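Local coordinates for periplasmic divalent cation tolerance protein (Thermotoga maritima, PDB 1VHF), which is probably involved in resistance toward heavy metals, as a homotrimeric member of the CutA family, at residues A[5-10]-A[52-57]; A[29-34]-A[95-100]. All coordinates share one frame; numbering follows the deposited sequence.

Interaction 1: residues A[5-10]-A[52-57]; sequences LVYSTF and EWAAIF
Val6, Ser8 and Phe10 pair with Phe57, Ala55 and Trp53 through backbone hydrogen bonds, two to each pair. The strands run antiparallel, at 160°. The bond from Val6 N to Phe57 O is 2.9 Å long and nearly straight. The one from Phe10 N to Trp53 O is shorter, 2.7 Å, and more bent. At the non-hydrogen-bonded pair Tyr7-Ile56, Tyr7 CA lies 3.3 Å from Ala55 O, a CA-H...O contact.

One side-chain hydrogen bond joins the two strands. Thr9 OG1 donates to Glu52 OE2 over 2.8 Å, on the syn side and 30° out of the carboxylate plane. Thr9 holds OG1 between its backbone N and carbonyl carbon (chi1 71°), which turns the hydroxyl to the glutamate. Glu52 OE2 also bonds Tyr77 OH, and Glu52 OE1 bonds Ser39 OG.

Apolar contacts are made on both faces. On the face of Val6, Ser8 and Phe10, the rings of Phe10 and Phe57 come from opposite directions and meet edge to edge. Phe10 CZ lies in the plane of the Phe57 ring, and Phe57 CE2, 3.9 Å from Phe10 CZ, in the plane of the Phe10 ring. Phe10 CE1 also touches the methyl of Ala55. Leu71 of helix 64-74 packs on both rings. On the other face, Ile56 CG2 sits at the Tyr7 ring edge, 3.8 Å from Tyr7 CD2, and Tyr7 OH reaches to 3.4 Å from Ala54 CB.

The pair forms the middle of the four-stranded antiparallel sheet, in strand order 2-3-1-4, of the ferredoxin-like fold of CutA proteins. Helices 13-25 and 64-74 cover its phenylalanine-bearing face.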
loop_
_atom_site.group_PDB
_atom_site.type_symbol
_atom_site.label_atom_id
_atom_site.label_comp_id
_atom_site.label_asym_id
_atom_site.label_seq_id
_atom_site.Cartn_x
_atom_site.Cartn_y
_atom_site.Cartn_z
ATOM N N LEU A 5 3.639 2.104 7.472
ATOM C CA LEU A 5 2.487 1.588 6.731
ATOM C C LEU A 5 2.277 2.541 5.546
ATOM O O LEU A 5 2.083 3.738 5.748
ATOM C CB LEU A 5 1.188 1.624 7.527
ATOM C CG LEU A 5 1.161 1.021 8.920
ATOM C CD1 LEU A 5 -0.227 1.239 9.525
ATOM C CD2 LEU A 5 1.534 -0.436 8.905
ATOM N N VAL A 6 2.264 1.982 4.338
ATOM C CA VAL A 6 2.000 2.792 3.141
ATOM C C VAL A 6 0.619 2.338 2.624
ATOM O O VAL A 6 0.358 1.155 2.409
ATOM C CB VAL A 6 3.074 2.584 2.070
ATOM C CG1 VAL A 6 2.706 3.352 0.812
ATOM C CG2 VAL A 6 4.443 3.023 2.573
ATOM N N TYR A 7 -0.273 3.310 2.485
ATOM C CA TYR A 7 -1.645 3.091 2.047
ATOM C C TYR A 7 -1.856 3.536 0.601
ATOM O O TYR A 7 -1.301 4.525 0.147
ATOM C CB TYR A 7 -2.578 3.964 2.920
ATOM C CG TYR A 7 -4.085 3.820 2.758
ATOM C CD1 TYR A 7 -4.779 4.546 1.820
ATOM C CD2 TYR A 7 -4.805 2.992 3.605
ATOM C CE1 TYR A 7 -6.157 4.484 1.705
ATOM C CE2 TYR A 7 -6.200 2.876 3.469
ATOM C CZ TYR A 7 -6.856 3.638 2.542
ATOM O OH TYR A 7 -8.231 3.536 2.478
ATOM N N SER A 8 -2.650 2.748 -0.110
ATOM C CA SER A 8 -3.045 3.137 -1.475
ATOM C C SER A 8 -4.391 2.487 -1.746
ATOM O O SER A 8 -4.869 1.614 -1.021
ATOM C CB SER A 8 -2.000 2.696 -2.491
ATOM O OG SER A 8 -2.316 3.226 -3.782
ATOM N N THR A 9 -5.027 2.928 -2.837
ATOM C CA THR A 9 -6.293 2.357 -3.279
ATOM C C THR A 9 -6.145 1.923 -4.737
ATOM O O THR A 9 -5.274 2.398 -5.490
ATOM C CB THR A 9 -7.524 3.206 -3.116
ATOM O OG1 THR A 9 -7.512 4.303 -4.051
ATOM C CG2 THR A 9 -7.653 3.713 -1.690
ATOM N N PHE A 10 -6.964 0.923 -5.089
ATOM C CA PHE A 10 -6.932 0.252 -6.389
ATOM C C PHE A 10 -8.319 0.039 -6.939
ATOM O O PHE A 10 -9.299 0.015 -6.198
ATOM C CB PHE A 10 -6.287 -1.166 -6.173
ATOM C CG PHE A 10 -4.889 -1.017 -5.610
ATOM C CD1 PHE A 10 -4.707 -1.074 -4.225
ATOM C CD2 PHE A 10 -3.792 -0.842 -6.431
ATOM C CE1 PHE A 10 -3.453 -0.871 -3.676
ATOM C CE2 PHE A 10 -2.531 -0.656 -5.868
ATOM C CZ PHE A 10 -2.351 -0.694 -4.488
ATOM N N GLU A 52 -13.751 0.532 -4.627
ATOM C CA GLU A 52 -12.313 0.263 -4.788
ATOM C C GLU A 52 -11.842 -0.696 -3.706
ATOM O O GLU A 52 -12.620 -1.215 -2.915
ATOM C CB GLU A 52 -11.523 1.575 -4.619
ATOM C CG GLU A 52 -11.740 2.628 -5.705
ATOM C CD GLU A 52 -10.905 3.851 -5.363
ATOM O OE1 GLU A 52 -11.297 4.704 -4.557
ATOM O OE2 GLU A 52 -9.698 3.804 -5.725
ATOM N N TRP A 53 -10.546 -1.073 -3.812
ATOM C CA TRP A 53 -9.903 -1.867 -2.766
ATOM C C TRP A 53 -8.758 -1.033 -2.197
ATOM O O TRP A 53 -7.972 -0.471 -2.952
ATOM C CB TRP A 53 -9.341 -3.221 -3.257
ATOM C CG TRP A 53 -10.451 -4.256 -3.237
ATOM C CD1 TRP A 53 -11.562 -4.282 -4.027
ATOM C CD2 TRP A 53 -10.574 -5.361 -2.359
ATOM N NE1 TRP A 53 -12.372 -5.332 -3.688
ATOM C CE2 TRP A 53 -11.771 -6.039 -2.673
ATOM C CE3 TRP A 53 -9.745 -5.874 -1.352
ATOM C CZ2 TRP A 53 -12.198 -7.168 -1.971
ATOM C CZ3 TRP A 53 -10.145 -7.003 -0.668
ATOM C CH2 TRP A 53 -11.369 -7.639 -0.993
ATOM N N ALA A 54 -8.692 -0.948 -0.883
ATOM C CA ALA A 54 -7.609 -0.248 -0.225
ATOM C C ALA A 54 -6.594 -1.321 0.212
ATOM O O ALA A 54 -6.992 -2.479 0.406
ATOM C CB ALA A 54 -8.140 0.449 1.016
ATOM N N ALA A 55 -5.364 -0.876 0.393
ATOM C CA ALA A 55 -4.376 -1.791 0.935
ATOM C C ALA A 55 -3.371 -0.998 1.748
ATOM O O ALA A 55 -3.054 0.156 1.504
ATOM C CB ALA A 55 -3.640 -2.524 -0.179
ATOM N N ILE A 56 -2.901 -1.701 2.783
ATOM C CA ILE A 56 -1.835 -1.193 3.646
ATOM C C ILE A 56 -0.646 -2.150 3.396
ATOM O O ILE A 56 -0.795 -3.370 3.527
ATOM C CB ILE A 56 -2.102 -1.047 5.120
ATOM C CG1 ILE A 56 -2.660 -2.246 5.848
ATOM C CG2 ILE A 56 -3.008 0.200 5.365
ATOM C CD1 ILE A 56 -2.332 -2.277 7.341
ATOM N N PHE A 57 0.473 -1.559 3.102
ATOM C CA PHE A 57 1.728 -2.299 2.801
ATOM C C PHE A 57 2.682 -2.041 3.964
ATOM O O PHE A 57 2.957 -0.864 4.239
ATOM C CB PHE A 57 2.319 -1.760 1.498
ATOM C CG PHE A 57 1.409 -1.947 0.320
ATOM C CD1 PHE A 57 1.178 -3.198 -0.206
ATOM C CD2 PHE A 57 0.778 -0.846 -0.248
ATOM C CE1 PHE A 57 0.367 -3.386 -1.319
ATOM C CE2 PHE A 57 -0.033 -1.015 -1.359
ATOM C CZ PHE A 57 -0.244 -2.276 -1.884
#

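Interaction 2: residues A[29-34]-A[95-100]; sequences IACFNA and MNWLRE
The Trp97 indole meets Cys31 with the edge of its six-membered ring. Cys31 SG lies near the ring plane, 5.3 Å from the ring centroid and 90° off its normal. This is a sulfur-aromatic contact at the edge, and the nearest ring atom is CZ3, at 4.1 Å from SG. The Ala30 carbonyl approaches the same end of the ring obliquely, with its O 3.5 Å from Trp97 CH2. The ring of Tyr94, one helical turn earlier, also meets the indole, with the planes at about 25°. Trp97 is exposed. It has its CG anti to the backbone N (chi1 172°), which carries the six-membered ring out to the 29-34 segment.

The contact joins Ala30, just before strand 31-43, and Cys31, the first residue of that strand, to the C-terminal helix 92-101. Strand 31-43 is an outer strand of the sheet within this chain. The helix follows the core βαββαβ order of the CutA fold. It packs here against the N-terminal end of the strand.

Leu98, the next residue along the helix, makes the closest touch. Its CD2 comes within 3.4 Å of Ala30 CB, closer than usual for two carbons. The Ala30 methyl also lies 4.0 Å from Trp97 CZ3, so both helix residues bear on it. Leu98 in turn touches Leu3 of strand 3-10.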
loop_
_atom_site.group_PDB
_atom_site.type_symbol
_atom_site.label_atom_id
_atom_site.label_comp_id
_atom_site.label_asym_id
_atom_site.label_seq_id
_atom_site.Cartn_x
_atom_site.Cartn_y
_atom_site.Cartn_z
ATOM N N ILE A 29 8.217 -5.221 0.623
ATOM C CA ILE A 29 7.297 -5.173 1.745
ATOM C C ILE A 29 7.339 -6.538 2.448
ATOM O O ILE A 29 7.730 -7.555 1.880
ATOM C CB ILE A 29 5.828 -4.903 1.349
ATOM C CG1 ILE A 29 5.251 -6.044 0.490
ATOM C CG2 ILE A 29 5.684 -3.576 0.590
ATOM C CD1 ILE A 29 3.774 -5.865 0.165
ATOM N N ALA A 30 6.952 -6.516 3.738
ATOM C CA ALA A 30 6.889 -7.736 4.523
ATOM C C ALA A 30 5.526 -8.408 4.367
ATOM O O ALA A 30 5.377 -9.607 4.492
ATOM C CB ALA A 30 7.135 -7.418 6.000
ATOM N N CYS A 31 4.479 -7.567 4.167
ATOM C CA CYS A 31 3.147 -8.116 3.986
ATOM C C CYS A 31 2.184 -6.995 3.589
ATOM O O CYS A 31 2.578 -5.830 3.651
ATOM C CB CYS A 31 2.656 -8.720 5.303
ATOM S SG CYS A 31 2.851 -7.674 6.730
ATOM N N PHE A 32 0.994 -7.388 3.192
ATOM C CA PHE A 32 -0.016 -6.385 2.900
ATOM C C PHE A 32 -1.333 -6.876 3.496
ATOM O O PHE A 32 -1.552 -8.078 3.675
ATOM C CB PHE A 32 -0.197 -6.134 1.388
ATOM C CG PHE A 32 -0.790 -7.270 0.619
ATOM C CD1 PHE A 32 -2.160 -7.467 0.549
ATOM C CD2 PHE A 32 0.038 -8.166 -0.083
ATOM C CE1 PHE A 32 -2.716 -8.530 -0.148
ATOM C CE2 PHE A 32 -0.515 -9.206 -0.783
ATOM C CZ PHE A 32 -1.886 -9.433 -0.825
ATOM N N ASN A 33 -2.211 -5.909 3.776
ATOM C CA ASN A 33 -3.587 -6.169 4.224
ATOM C C ASN A 33 -4.508 -5.371 3.282
ATOM O O ASN A 33 -4.320 -4.151 3.195
ATOM C CB ASN A 33 -3.834 -5.743 5.664
ATOM C CG ASN A 33 -3.177 -6.584 6.719
ATOM O OD1 ASN A 33 -3.237 -6.208 7.900
ATOM N ND2 ASN A 33 -2.566 -7.720 6.427
ATOM N N ALA A 34 -5.435 -6.011 2.578
ATOM C CA ALA A 34 -6.287 -5.262 1.638
ATOM C C ALA A 34 -7.753 -5.485 1.994
ATOM O O ALA A 34 -8.139 -6.520 2.555
ATOM C CB ALA A 34 -6.011 -5.740 0.210
HETATM N N MSE A 95 8.442 -6.919 14.959
HETATM C CA MSE A 95 9.349 -5.977 14.322
HETATM C C MSE A 95 10.573 -6.765 13.791
HETATM O O MSE A 95 11.035 -6.431 12.713
HETATM C CB MSE A 95 9.864 -4.911 15.265
HETATM C CG MSE A 95 10.742 -3.841 14.619
HETATM SE SE MSE A 95 9.756 -2.661 13.457
HETATM C CE MSE A 95 10.558 -3.128 11.787
ATOM N N ASN A 96 10.995 -7.771 14.561
ATOM C CA ASN A 96 12.162 -8.543 14.051
ATOM C C ASN A 96 11.788 -9.329 12.810
ATOM O O ASN A 96 12.560 -9.431 11.850
ATOM C CB ASN A 96 12.622 -9.522 15.127
ATOM C CG ASN A 96 13.221 -8.865 16.355
ATOM O OD1 ASN A 96 13.740 -7.754 16.294
ATOM N ND2 ASN A 96 13.168 -9.572 17.474
ATOM N N TRP A 97 10.590 -9.913 12.789
ATOM C CA TRP A 97 10.132 -10.664 11.624
ATOM C C TRP A 97 10.024 -9.714 10.418
ATOM O O TRP A 97 10.448 -10.051 9.311
ATOM C CB TRP A 97 8.781 -11.306 11.925
ATOM C CG TRP A 97 8.154 -11.936 10.713
ATOM C CD1 TRP A 97 8.475 -13.145 10.163
ATOM C CD2 TRP A 97 7.217 -11.329 9.816
ATOM N NE1 TRP A 97 7.738 -13.371 9.021
ATOM C CE2 TRP A 97 6.943 -12.266 8.804
ATOM C CE3 TRP A 97 6.542 -10.098 9.810
ATOM C CZ2 TRP A 97 6.059 -12.051 7.744
ATOM C CZ3 TRP A 97 5.600 -9.909 8.798
ATOM C CH2 TRP A 97 5.424 -10.832 7.762
ATOM N N LEU A 98 9.492 -8.518 10.642
ATOM C CA LEU A 98 9.348 -7.545 9.553
ATOM C C LEU A 98 10.702 -7.169 8.954
ATOM O O LEU A 98 10.906 -7.161 7.738
ATOM C CB LEU A 98 8.698 -6.262 10.111
ATOM C CG LEU A 98 7.204 -6.263 10.409
ATOM C CD1 LEU A 98 6.816 -4.958 11.128
ATOM C CD2 LEU A 98 6.339 -6.422 9.177
ATOM N N ARG A 99 11.632 -6.823 9.838
ATOM C CA ARG A 99 12.981 -6.421 9.437
ATOM C C ARG A 99 13.685 -7.553 8.709
ATOM O O ARG A 99 14.326 -7.304 7.680
ATOM C CB ARG A 99 13.740 -5.995 10.683
ATOM C CG ARG A 99 15.177 -5.545 10.499
ATOM C CD ARG A 99 15.773 -5.291 11.895
ATOM N NE ARG A 99 15.079 -4.175 12.534
ATOM C CZ ARG A 99 14.573 -4.196 13.761
ATOM N NH1 ARG A 99 14.664 -5.285 14.507
ATOM N NH2 ARG A 99 13.978 -3.098 14.228
ATOM N N GLU A 100 13.601 -8.774 9.206
ATOM C CA GLU A 100 14.260 -9.901 8.553
ATOM C C GLU A 100 13.674 -10.195 7.196
ATOM O O GLU A 100 14.434 -10.464 6.256
ATOM C CB GLU A 100 14.265 -11.117 9.480
ATOM C CG GLU A 100 15.100 -10.850 10.742
ATOM C CD GLU A 100 16.585 -10.794 10.420
ATOM O OE1 GLU A 100 17.131 -11.838 10.013
ATOM O OE2 GLU A 100 17.189 -9.707 10.527
#

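Overall arrangement
Interaction 1 lies near the centre of the chain and interaction 2 towards its periphery. The two are joined through the sheet, because strand 46-60 of interaction 1 is flanked by strand 31-43 of interaction 2. Ile56 N and Asn33 O lie 2.9 Å apart, a probable hydrogen bond, and Phe57 packs on Phe32. Their chemistry differs with place. Interaction 1 buries 640 Å² and combines regular backbone bonding and a threonine-glutamate bond with phenylalanine packing under the helices on one face and a tyrosine on the other. Interaction 2 buries 163 Å² and consists of small apolar and sulfur-aromatic contacts between a strand start and a helix.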